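Long-range contacts in beta subunit of photoactivated adenylyl cyclase (Beggiatoa sp. PS, PDB 5M2A), which probably converts ATP to cyclic AMP under blue light, which it senses through a flavin held in its BLUF domain: residues 43-48 / 96-101; 9-14 / 49-54; 36-41 / 87-92; 76-81 / 122-127. All coordinates share one frame; numbering follows the deposited sequence. Where two conformers were deposited one is given.

How the contacts relate
All four contacts lie in or beside the flavin-binding part of the chain, and each touches the second subunit. Contacts 1 and 2 are mostly buried strand pairs of one mixed sheet, joined where strands 40-46 and 49-55 run side by side. Contact 1 is parallel and largely apolar beyond its backbone bonds. Contact 2 is antiparallel and turns a polar tyrosine and glutamine toward the flavin. Contact 3 uses the start of the same strand 40-46. It is partly buried and rests on an arginine that meets a backbone carbonyl and a threonine hydroxyl. Contact 4 is also partly buried and charged, and joins strand 77-83, the neighbour of strand 5-14 in contact 2, to helix 110-129.

Contact 1. Residues 43-48 / 96-101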
# COMPACT_ATOMS: atom_id res chain seq x y z
N LEU A 43 23.93 -2.67 -20.52
CA LEU A 43 23.61 -1.50 -19.71
C LEU A 43 22.89 -0.51 -20.61
O LEU A 43 23.47 -0.02 -21.58
CB LEU A 43 24.87 -0.87 -19.11
CG LEU A 43 24.68 0.43 -18.33
CD1 LEU A 43 23.80 0.20 -17.10
CD2 LEU A 43 26.04 1.02 -17.95
N LEU A 44 21.62 -0.24 -20.31
CA LEU A 44 20.82 0.73 -21.04
C LEU A 44 20.54 1.93 -20.14
O LEU A 44 20.35 1.79 -18.93
CB LEU A 44 19.49 0.13 -21.50
CG LEU A 44 19.41 -0.59 -22.85
CD1 LEU A 44 20.11 -1.91 -22.77
CD2 LEU A 44 17.96 -0.78 -23.25
N TYR A 45 20.52 3.12 -20.74
CA TYR A 45 20.05 4.27 -19.97
C TYR A 45 19.08 5.09 -20.80
O TYR A 45 19.18 5.18 -22.02
CB TYR A 45 21.20 5.13 -19.42
CG TYR A 45 22.20 5.66 -20.41
CD1 TYR A 45 23.19 4.84 -20.95
CD2 TYR A 45 22.20 7.00 -20.77
CE1 TYR A 45 24.12 5.33 -21.83
CE2 TYR A 45 23.14 7.50 -21.65
CZ TYR A 45 24.09 6.66 -22.18
OH TYR A 45 25.03 7.16 -23.06
N LEU A 46 18.11 5.67 -20.09
CA LEU A 46 16.99 6.35 -20.73
C LEU A 46 16.40 7.31 -19.72
O LEU A 46 15.89 6.87 -18.68
CB LEU A 46 15.93 5.34 -21.20
CG LEU A 46 14.73 5.91 -21.97
CD1 LEU A 46 15.19 6.56 -23.27
CD2 LEU A 46 13.72 4.82 -22.25
N GLN A 47 16.48 8.61 -20.00
CA GLN A 47 15.82 9.65 -19.20
C GLN A 47 16.14 9.49 -17.71
O GLN A 47 15.26 9.30 -16.87
CB GLN A 47 14.31 9.62 -19.44
CG GLN A 47 13.91 9.68 -20.90
CD GLN A 47 14.24 11.01 -21.53
OE1 GLN A 47 13.82 12.06 -21.04
NE2 GLN A 47 15.01 10.98 -22.62
N GLY A 48 17.43 9.56 -17.41
CA GLY A 48 17.87 9.54 -16.03
C GLY A 48 17.72 8.21 -15.32
O GLY A 48 17.80 8.17 -14.09
N MET A 96 30.14 -6.18 -21.61
CA MET A 96 29.15 -5.20 -21.17
C MET A 96 28.83 -4.25 -22.32
O MET A 96 29.62 -3.36 -22.63
CB MET A 96 29.64 -4.42 -19.95
CG MET A 96 28.62 -3.42 -19.41
SD MET A 96 26.94 -4.07 -19.32
CE MET A 96 27.15 -5.51 -18.27
N LYS A 97 27.69 -4.45 -22.96
CA LYS A 97 27.26 -3.59 -24.05
C LYS A 97 26.46 -2.43 -23.48
O LYS A 97 25.47 -2.65 -22.78
CB LYS A 97 26.43 -4.38 -25.06
CG LYS A 97 25.64 -3.52 -26.04
CD LYS A 97 26.54 -2.94 -27.10
CE LYS A 97 26.98 -4.01 -28.08
NZ LYS A 97 28.01 -3.51 -29.03
N THR A 98 26.89 -1.21 -23.76
CA THR A 98 26.19 -0.01 -23.29
C THR A 98 25.35 0.55 -24.43
O THR A 98 25.85 0.77 -25.53
CB THR A 98 27.16 1.05 -22.79
OG1 THR A 98 27.87 0.55 -21.65
CG2 THR A 98 26.40 2.33 -22.39
N ILE A 99 24.07 0.78 -24.15
CA ILE A 99 23.13 1.29 -25.15
C ILE A 99 22.53 2.58 -24.60
O ILE A 99 21.86 2.57 -23.57
CB ILE A 99 22.03 0.26 -25.46
CG1 ILE A 99 22.65 -1.04 -25.95
CG2 ILE A 99 21.07 0.82 -26.49
CD1 ILE A 99 21.64 -2.14 -26.20
N ASN A 100 22.79 3.69 -25.30
CA ASN A 100 22.18 4.97 -24.95
C ASN A 100 20.86 5.08 -25.70
O ASN A 100 20.82 5.52 -26.86
CB ASN A 100 23.10 6.14 -25.30
CG ASN A 100 22.51 7.48 -24.91
OD1 ASN A 100 21.42 7.54 -24.35
ND2 ASN A 100 23.24 8.55 -25.19
N LEU A 101 19.77 4.70 -25.04
CA LEU A 101 18.47 4.71 -25.69
C LEU A 101 17.98 6.13 -25.99
O LEU A 101 17.12 6.29 -26.86
CB LEU A 101 17.44 3.96 -24.84
CG LEU A 101 16.47 3.09 -25.64
CD1 LEU A 101 17.23 2.10 -26.50
CD2 LEU A 101 15.49 2.36 -24.73
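Leu43, Leu44 and Tyr45 pair with Thr98, Ile99 and Asn100 as parallel strands whose axes lie 4.7 Å apart. Four backbone hydrogen bonds join them. The first runs from Leu43 N to Lys97 O at 2.7 Å. Ile99 N then gives to Leu43 O at 2.8 Å, and Tyr45 N gives to Ile99 O. The last, Leu101 N to Tyr45 O, is more bent, at 137° about the hydrogen.

The apolar contacts fall on both faces of the sheet. Leu44 and Ile99 lie side by side, with Leu44 CD1 3.8 Å from Ile99 CD1. On the other face Met96 SD packs 3.8 Å from Leu43 CB. Further along, Leu46 CD1 rests 3.8 Å from Leu101 CB.

The aromatic contact belongs to Tyr45. Its CG sits between the backbone N and the carbonyl carbon (chi1 56°), which swings the ring over Asn100. Asn100 CA makes a CH-pi contact, 4.0 Å from the centroid of the Tyr45 ring. The Asn100 amide lies only 20° from parallel to that ring. Thr98 CG2 meets the ring at its edge. Asn100 OD1 takes a hydrogen bond from Asn102 ND2; Tyr45 OH and Asn100 ND2 come close but at a poor angle for a bond. An alanine in place of Tyr45 would remove the ring and would probably leave a gap over Asn100 and beside Thr98.

Strand 49-55 flanks strand 40-46 on its other edge. Helix 20-36 packs on Tyr45 and Met96. Helix 110-129 lies against Leu46 and Leu101, and Ile112 of the second subunit packs on Leu44.

Contact 2. Residues 9-14 / 49-54. With FMN (flavin mononucleotide), chain F.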
# COMPACT_ATOMS: atom_id res chain seq x y z
N VAL A 9 18.68 -8.56 -13.04
CA VAL A 9 18.30 -7.34 -13.74
C VAL A 9 17.90 -6.33 -12.69
O VAL A 9 17.21 -6.68 -11.73
CB VAL A 9 17.14 -7.58 -14.73
CG1 VAL A 9 16.85 -6.32 -15.53
CG2 VAL A 9 17.45 -8.75 -15.65
N TYR A 10 18.36 -5.09 -12.85
CA TYR A 10 18.03 -4.05 -11.89
C TYR A 10 17.82 -2.74 -12.63
O TYR A 10 18.27 -2.56 -13.77
CB TYR A 10 19.12 -3.89 -10.81
CG TYR A 10 20.39 -3.21 -11.26
CD1 TYR A 10 20.49 -1.82 -11.31
CD2 TYR A 10 21.51 -3.95 -11.62
CE1 TYR A 10 21.65 -1.20 -11.73
CE2 TYR A 10 22.67 -3.34 -12.03
CZ TYR A 10 22.74 -1.96 -12.09
OH TYR A 10 23.90 -1.34 -12.50
N ILE A 11 17.14 -1.82 -11.96
CA ILE A 11 17.00 -0.45 -12.42
C ILE A 11 17.54 0.48 -11.34
O ILE A 11 17.61 0.13 -10.16
CB ILE A 11 15.54 -0.10 -12.75
CG1 ILE A 11 14.65 -0.37 -11.55
CG2 ILE A 11 15.07 -0.91 -13.93
CD1 ILE A 11 13.20 -0.06 -11.80
N SER A 12 17.92 1.68 -11.77
CA SER A 12 18.47 2.65 -10.84
C SER A 12 18.24 4.05 -11.39
O SER A 12 17.95 4.24 -12.57
CB SER A 12 19.96 2.41 -10.60
OG SER A 12 20.71 2.76 -11.75
N LYS A 13 18.38 5.03 -10.50
CA LYS A 13 18.32 6.44 -10.85
C LYS A 13 19.74 6.97 -10.98
O LYS A 13 20.55 6.83 -10.06
CB LYS A 13 17.56 7.24 -9.78
CG LYS A 13 17.41 8.71 -10.11
CD LYS A 13 16.60 9.43 -9.04
CE LYS A 13 16.46 10.91 -9.35
NZ LYS A 13 15.67 11.63 -8.30
N ILE A 14 20.03 7.58 -12.13
CA ILE A 14 21.34 8.18 -12.34
C ILE A 14 21.51 9.37 -11.40
O ILE A 14 20.65 10.26 -11.35
CB ILE A 14 21.49 8.61 -13.81
CG1 ILE A 14 21.15 7.44 -14.73
CG2 ILE A 14 22.89 9.13 -14.07
CD1 ILE A 14 21.16 7.79 -16.21
N LEU A 49 17.50 7.12 -16.06
CA LEU A 49 17.39 5.80 -15.46
C LEU A 49 18.42 4.87 -16.09
O LEU A 49 18.69 4.95 -17.29
CB LEU A 49 15.98 5.23 -15.64
CG LEU A 49 14.90 6.01 -14.88
CD1 LEU A 49 13.53 5.39 -15.09
CD2 LEU A 49 15.23 6.09 -13.40
N PHE A 50 19.00 4.00 -15.27
CA PHE A 50 19.86 2.91 -15.73
C PHE A 50 19.07 1.61 -15.69
O PHE A 50 18.26 1.38 -14.79
CB PHE A 50 21.09 2.76 -14.84
CG PHE A 50 22.21 3.73 -15.14
CD1 PHE A 50 22.60 3.97 -16.44
CD2 PHE A 50 22.88 4.37 -14.11
CE1 PHE A 50 23.64 4.85 -16.71
CE2 PHE A 50 23.91 5.25 -14.37
CZ PHE A 50 24.29 5.49 -15.68
N PHE A 51 19.31 0.75 -16.68
CA PHE A 51 18.82 -0.62 -16.69
C PHE A 51 20.04 -1.50 -16.92
O PHE A 51 20.80 -1.25 -17.85
CB PHE A 51 17.81 -0.88 -17.83
CG PHE A 51 16.69 0.13 -17.91
CD1 PHE A 51 16.93 1.44 -18.30
CD2 PHE A 51 15.38 -0.25 -17.64
CE1 PHE A 51 15.90 2.36 -18.38
CE2 PHE A 51 14.35 0.68 -17.73
CZ PHE A 51 14.62 1.98 -18.10
N GLN A 52 20.24 -2.51 -16.08
CA GLN A 52 21.37 -3.38 -16.35
C GLN A 52 21.00 -4.84 -16.15
O GLN A 52 20.29 -5.19 -15.21
CB GLN A 52 22.60 -3.03 -15.49
CG GLN A 52 23.90 -3.68 -16.03
CD GLN A 52 25.15 -3.19 -15.33
OE1 GLN A 52 25.11 -2.75 -14.18
NE2 GLN A 52 26.29 -3.27 -16.02
N ILE A 53 21.52 -5.68 -17.04
CA ILE A 53 21.42 -7.13 -16.95
C ILE A 53 22.83 -7.66 -16.80
O ILE A 53 23.71 -7.31 -17.59
CB ILE A 53 20.74 -7.73 -18.20
CG1 ILE A 53 19.38 -7.06 -18.45
CG2 ILE A 53 20.57 -9.24 -18.04
CD1 ILE A 53 18.70 -7.51 -19.74
N LEU A 54 23.05 -8.48 -15.78
CA LEU A 54 24.35 -9.10 -15.50
C LEU A 54 24.18 -10.61 -15.47
O LEU A 54 23.19 -11.12 -14.94
CB LEU A 54 24.92 -8.61 -14.16
CG LEU A 54 25.24 -7.13 -13.98
CD1 LEU A 54 25.64 -6.84 -12.54
CD2 LEU A 54 26.35 -6.70 -14.94
N1 FMN F . 31.71 -2.40 -12.96
C2 FMN F . 32.01 -3.63 -13.50
O2 FMN F . 33.10 -4.16 -13.29
N3 FMN F . 31.08 -4.30 -14.28
C4 FMN F . 29.84 -3.72 -14.51
O4 FMN F . 29.01 -4.30 -15.20
C4A FMN F . 29.55 -2.48 -13.96
N5 FMN F . 28.32 -1.92 -14.21
C5A FMN F . 28.01 -0.70 -13.68
C6 FMN F . 26.76 -0.14 -13.93
C7 FMN F . 26.44 1.09 -13.40
C7M FMN F . 25.08 1.67 -13.69
C8 FMN F . 27.36 1.78 -12.61
C8M FMN F . 27.02 3.12 -12.03
C9 FMN F . 28.61 1.22 -12.36
C9A FMN F . 28.94 -0.02 -12.89
N10 FMN F . 30.17 -0.58 -12.64
C10 FMN F . 30.48 -1.81 -13.18
C1' FMN F . 31.17 0.18 -11.80
C2' FMN F . 31.48 -0.46 -10.46
O2' FMN F . 30.56 0.00 -9.49
C3' FMN F . 32.89 -0.06 -10.05
O3' FMN F . 33.03 1.34 -10.20
C4' FMN F . 33.92 -0.77 -10.91
O4' FMN F . 33.76 -2.16 -10.79
C5' FMN F . 35.35 -0.39 -10.52
O5' FMN F . 35.55 -0.76 -9.17
P FMN F . 37.02 -0.73 -8.53
O1P FMN F . 37.75 -1.98 -8.96
O2P FMN F . 37.76 0.49 -9.02
O3P FMN F . 36.90 -0.69 -7.02
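Tyr10 OH gives a hydrogen bond to Gln52 OE1 at 2.5 Å, and the other end of the same amide serves the flavin. Gln52 NE2 donates to FMN N5 at 3.0 Å, with an angle of 155° at the hydrogen. A second bond, from Gln52 NE2 to FMN O4, is also 3.0 Å long but is bent and weak. The glutamine chain is extended, with CG anti to the backbone N (chi1 -164°), and this carries the amide out to the isoalloxazine. The Tyr10 ring lies alongside that chain, and its OE1 partner sits near the plane of the ring.

Backbone groups are paired in the antiparallel pattern. Tyr10 and Gln52 exchange two N-H to O bonds, and so do Ser12 and Phe50, where Phe50 N meets Ser12 O at 2.9 Å. Ser12 OG, at the edge of the Phe50 ring, bonds to His74 ND1.

Phe50 is held between two groups. Ile14 CG1 makes a CH-pi contact 3.6 Å from the centroid of the Phe50 ring. The flavin methyl covers the opposite face, with FMN C7M 3.5 Å from Phe50 CD2.

Both polar ends of the Gln52 amide are thus engaged, one by a tyrosine and one by the flavin. Such a tyrosine-glutamine-flavin chain is the hallmark of BLUF photoreceptors. In that family light is thought to rearrange these hydrogen bonds, and the same probably holds here.

Contact 3. Residues 36-41 / 87-92; sequences RDNITG and TDRMFP
Arg89 stands in the loop between strands 77-83 and 97-100 and reaches Asn38 and Thr40, in the turn that leads from helix 20-36 into strand 40-46. Its chain is extended from CG to NE and carries the guanidinium across to the turn, where its edge meets the oxygens. Arg89 NH1 gives a hydrogen bond to Thr40 OG1 at 2.9 Å, and the oxygen lies in the guanidinium plane. The Asn38 carbonyl lies near the same plane. Arg89 NH2 bonds to Asn38 O at 2.5 Å, which is very short, so the exact geometry is doubtful. A second bond to Asn38 O, from Arg89 NH1 at 3.0 Å, is weak.

Thr40 also meets the loop further on. Its CB lies 3.1 Å from Phe91 O, so the threonine is packed closely against that carbonyl. Thr40 OG1 sits between its backbone N and carbonyl carbon (chi1 53°), which places it beside Arg89. It has a second partner in Glu55 OE1. The Glu55 carboxylate also binds the backbone N of Met90 and of Phe91, so one acid ties both segments together.

Gly41 CA lies 4.2 Å from Phe91 CD2. The backbone angles of Gly41 would press a side chain against the carbonyl O of Thr40. The Phe91 ring runs nearly parallel to that of Trp94, and Pro111 of the second subunit packs on it.

The helix-turn-strand step here is the first crossover of the ferredoxin-like beta-alpha-beta-beta-alpha-beta fold of BLUF domains, tied at its turn to the loop before the added edge strand 97-100.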
# COMPACT_ATOMS: atom_id res chain seq x y z
N ARG A 36 37.35 -10.42 -17.37
CA ARG A 36 38.13 -11.17 -16.39
C ARG A 36 37.25 -12.13 -15.61
O ARG A 36 37.63 -13.29 -15.38
CB ARG A 36 38.85 -10.21 -15.45
CG ARG A 36 39.49 -10.88 -14.24
CD ARG A 36 40.13 -9.85 -13.32
NE ARG A 36 39.22 -8.76 -13.00
CZ ARG A 36 38.31 -8.80 -12.03
NH1 ARG A 36 38.19 -9.89 -11.28
NH2 ARG A 36 37.53 -7.75 -11.81
N ASP A 37 36.08 -11.67 -15.18
CA ASP A 37 35.17 -12.47 -14.37
C ASP A 37 34.23 -13.33 -15.20
O ASP A 37 33.34 -13.97 -14.63
CB ASP A 37 34.36 -11.57 -13.45
CG ASP A 37 35.20 -10.93 -12.37
OD1 ASP A 37 36.22 -11.53 -11.98
OD2 ASP A 37 34.84 -9.82 -11.91
N ASN A 38 34.40 -13.36 -16.53
CA ASN A 38 33.50 -14.09 -17.42
C ASN A 38 32.05 -13.64 -17.23
O ASN A 38 31.12 -14.44 -17.23
CB ASN A 38 33.65 -15.60 -17.23
CG ASN A 38 33.18 -16.39 -18.44
OD1 ASN A 38 33.20 -15.89 -19.57
ND2 ASN A 38 32.77 -17.63 -18.21
N ILE A 39 31.86 -12.33 -17.05
CA ILE A 39 30.54 -11.74 -16.91
C ILE A 39 30.14 -11.12 -18.23
O ILE A 39 30.97 -10.52 -18.94
CB ILE A 39 30.51 -10.69 -15.77
CG1 ILE A 39 30.76 -11.36 -14.42
CG2 ILE A 39 29.18 -9.93 -15.74
CD1 ILE A 39 30.77 -10.41 -13.25
N THR A 40 28.87 -11.28 -18.60
CA THR A 40 28.31 -10.63 -19.77
C THR A 40 27.04 -9.88 -19.37
O THR A 40 26.47 -10.12 -18.30
CB THR A 40 28.01 -11.65 -20.88
OG1 THR A 40 27.19 -12.70 -20.36
CG2 THR A 40 29.31 -12.23 -21.44
N GLY A 41 26.62 -8.97 -20.22
CA GLY A 41 25.39 -8.25 -19.96
C GLY A 41 25.26 -7.00 -20.81
O GLY A 41 26.02 -6.77 -21.75
N THR A 87 20.67 -21.82 -17.94
CA THR A 87 21.31 -22.73 -18.88
C THR A 87 22.15 -21.99 -19.91
O THR A 87 23.27 -22.42 -20.23
CB THR A 87 20.25 -23.59 -19.58
OG1 THR A 87 19.47 -24.28 -18.61
CG2 THR A 87 20.92 -24.60 -20.50
N ASP A 88 21.65 -20.87 -20.43
CA ASP A 88 22.30 -20.15 -21.51
C ASP A 88 22.46 -18.68 -21.15
O ASP A 88 21.54 -18.07 -20.59
CB ASP A 88 21.51 -20.27 -22.81
CG ASP A 88 21.09 -21.70 -23.11
OD1 ASP A 88 21.96 -22.60 -23.11
OD2 ASP A 88 19.88 -21.93 -23.32
N ARG A 89 23.62 -18.12 -21.47
CA ARG A 89 23.81 -16.68 -21.39
C ARG A 89 22.89 -15.98 -22.38
O ARG A 89 22.69 -16.46 -23.51
CB ARG A 89 25.26 -16.31 -21.68
CG ARG A 89 26.23 -16.65 -20.57
CD ARG A 89 27.65 -16.28 -20.97
NE ARG A 89 28.62 -16.73 -19.97
CZ ARG A 89 29.05 -15.97 -18.97
NH1 ARG A 89 28.60 -14.74 -18.82
NH2 ARG A 89 29.94 -16.46 -18.11
N MET A 90 22.35 -14.84 -21.97
CA MET A 90 21.52 -14.05 -22.85
C MET A 90 22.35 -13.23 -23.84
O MET A 90 21.92 -13.00 -24.97
CB MET A 90 20.62 -13.13 -22.02
CG MET A 90 19.29 -12.83 -22.65
SD MET A 90 18.23 -11.88 -21.54
CE MET A 90 16.66 -12.07 -22.40
N PHE A 91 23.54 -12.79 -23.43
CA PHE A 91 24.39 -11.92 -24.24
C PHE A 91 25.81 -12.46 -24.22
O PHE A 91 26.74 -11.80 -23.75
CB PHE A 91 24.32 -10.48 -23.73
CG PHE A 91 22.93 -9.99 -23.53
CD1 PHE A 91 22.16 -9.61 -24.61
CD2 PHE A 91 22.37 -9.95 -22.26
CE1 PHE A 91 20.86 -9.17 -24.44
CE2 PHE A 91 21.07 -9.51 -22.08
CZ PHE A 91 20.32 -9.12 -23.18
N PRO A 92 26.02 -13.65 -24.78
CA PRO A 92 27.33 -14.32 -24.63
C PRO A 92 28.49 -13.55 -25.24
O PRO A 92 29.64 -13.81 -24.86
CB PRO A 92 27.11 -15.66 -25.36
CG PRO A 92 26.04 -15.37 -26.36
CD PRO A 92 25.12 -14.38 -25.69

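Contact 4. Residues 76-81 / 122-127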
# COMPACT_ATOMS: atom_id res chain seq x y z
N ASN A 76 18.71 4.80 -5.61
CA ASN A 76 17.40 4.14 -5.67
C ASN A 76 17.48 2.87 -6.51
O ASN A 76 16.74 2.67 -7.48
CB ASN A 76 16.32 5.08 -6.20
CG ASN A 76 14.91 4.56 -5.95
OD1 ASN A 76 13.95 4.93 -6.64
ND2 ASN A 76 14.77 3.67 -4.97
N ILE A 77 18.41 1.99 -6.13
CA ILE A 77 18.65 0.77 -6.88
C ILE A 77 17.64 -0.29 -6.47
O ILE A 77 17.46 -0.57 -5.28
CB ILE A 77 20.09 0.28 -6.67
CG1 ILE A 77 21.08 1.36 -7.09
CG2 ILE A 77 20.32 -1.02 -7.43
CD1 ILE A 77 22.48 1.14 -6.57
N LEU A 78 16.97 -0.89 -7.46
CA LEU A 78 16.01 -1.96 -7.21
C LEU A 78 16.32 -3.10 -8.16
O LEU A 78 16.19 -2.95 -9.38
CB LEU A 78 14.57 -1.49 -7.36
CG LEU A 78 13.51 -2.59 -7.24
CD1 LEU A 78 13.56 -3.25 -5.88
CD2 LEU A 78 12.11 -2.06 -7.52
N CYS A 79 16.73 -4.24 -7.61
CA CYS A 79 16.87 -5.45 -8.40
C CYS A 79 15.49 -6.03 -8.66
O CYS A 79 14.73 -6.29 -7.72
CB CYS A 79 17.76 -6.46 -7.68
SG CYS A 79 18.01 -7.98 -8.62
N LEU A 80 15.17 -6.24 -9.94
CA LEU A 80 13.83 -6.64 -10.36
C LEU A 80 13.67 -8.13 -10.56
O LEU A 80 12.56 -8.65 -10.41
CB LEU A 80 13.46 -5.95 -11.67
CG LEU A 80 13.33 -4.43 -11.64
CD1 LEU A 80 13.01 -3.96 -13.04
CD2 LEU A 80 12.26 -4.01 -10.65
N LYS A 81 14.74 -8.83 -10.89
CA LYS A 81 14.61 -10.23 -11.24
C LYS A 81 15.96 -10.89 -11.06
O LYS A 81 16.99 -10.31 -11.39
CB LYS A 81 14.10 -10.40 -12.68
CG LYS A 81 14.07 -11.85 -13.17
CD LYS A 81 13.86 -11.93 -14.67
CE LYS A 81 12.40 -11.80 -15.06
NZ LYS A 81 12.22 -11.82 -16.54
N SER A 122 6.31 4.77 -14.26
CA SER A 122 5.16 4.35 -13.47
C SER A 122 5.56 3.35 -12.39
O SER A 122 5.10 3.43 -11.25
CB SER A 122 4.08 3.76 -14.39
OG SER A 122 2.92 3.41 -13.66
N HIS A 123 6.43 2.40 -12.75
CA HIS A 123 6.92 1.42 -11.79
C HIS A 123 7.55 2.10 -10.58
O HIS A 123 7.28 1.72 -9.43
CB HIS A 123 7.94 0.50 -12.49
CG HIS A 123 8.34 -0.71 -11.69
ND1 HIS A 123 9.25 -0.66 -10.65
CD2 HIS A 123 8.00 -2.01 -11.83
CE1 HIS A 123 9.43 -1.87 -10.17
NE2 HIS A 123 8.68 -2.71 -10.86
N ARG A 124 8.35 3.14 -10.82
CA ARG A 124 9.04 3.80 -9.72
C ARG A 124 8.07 4.54 -8.82
O ARG A 124 8.35 4.71 -7.63
CB ARG A 124 10.10 4.77 -10.26
CG ARG A 124 11.04 4.12 -11.28
CD ARG A 124 12.46 4.08 -10.76
NE ARG A 124 12.64 3.07 -9.73
CZ ARG A 124 13.78 2.87 -9.09
NH1 ARG A 124 13.87 1.94 -8.16
NH2 ARG A 124 14.85 3.61 -9.38
N VAL A 125 6.94 4.99 -9.35
CA VAL A 125 5.90 5.58 -8.51
C VAL A 125 5.28 4.51 -7.62
O VAL A 125 5.20 4.66 -6.39
CB VAL A 125 4.83 6.27 -9.37
CG1 VAL A 125 3.67 6.70 -8.48
CG2 VAL A 125 5.42 7.48 -10.06
N LEU A 126 4.83 3.41 -8.24
CA LEU A 126 4.22 2.31 -7.49
C LEU A 126 5.12 1.79 -6.38
O LEU A 126 4.61 1.42 -5.32
CB LEU A 126 3.86 1.17 -8.44
CG LEU A 126 2.88 1.38 -9.59
CD1 LEU A 126 2.26 0.05 -9.98
CD2 LEU A 126 1.81 2.40 -9.28
N GLU A 127 6.44 1.73 -6.61
CA GLU A 127 7.38 1.29 -5.57
C GLU A 127 7.18 2.05 -4.28
O GLU A 127 7.37 1.49 -3.19
CB GLU A 127 8.82 1.49 -6.03
CG GLU A 127 9.30 0.46 -7.04
CD GLU A 127 10.59 0.91 -7.69
OE1 GLU A 127 10.65 0.96 -8.94
OE2 GLU A 127 11.53 1.25 -6.93
O HOH W 1 10.88 4.66 -6.13
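Asn76 O accepts two hydrogen bonds from one guanidinium, that of Arg124. Arg124 NH2 reaches Asn76 O at 2.8 Å in the carbonyl plane. Arg124 NH1 meets Asn76 O at 3.0 Å from above that plane. In the conformer given, the Asn76 amide also stacks on the guanidinium, 8° from parallel. Asn76 has two conformers, so this stack is doubtful, as is the water that joins its OD1 to Arg124 O.

Glu127 holds the arginine side-on, through NE and NH1. Arg124 NH1 and Glu127 OE2 form a salt bridge at 2.7 Å, and Arg124 NE gives to Glu127 OE1 at 3.0 Å. His123 ND1 bonds to Glu127 OE1 at 2.7 Å, from the opposite face of the carboxylate. These bonds limit how the bent Arg124 chain can turn. A leucine in place of Arg124 would probably leave Asn76 O without its two donors and Glu127 without its charged mate.

Two leucines pack against these polar groups. Leu78 CD2 lies 3.3 Å from Glu127 CD, and it meets the His123 ring at its edge. Leu80 CD2 rests 3.6 Å from His123 CE1.

Strand 77-81 and helix 122-127 run at 104° to each other. Strand 77-83 pairs with strand 5-14, and Leu80 and Lys81 form a classic beta bulge opposite Val9. Arg124 packs on Ile11 of strand 5-14. His123 NE2 bonds to Ser122 OG of the second subunit, and Ile119 of that subunit packs on Leu80, so sheet and helix both meet the dimer partner.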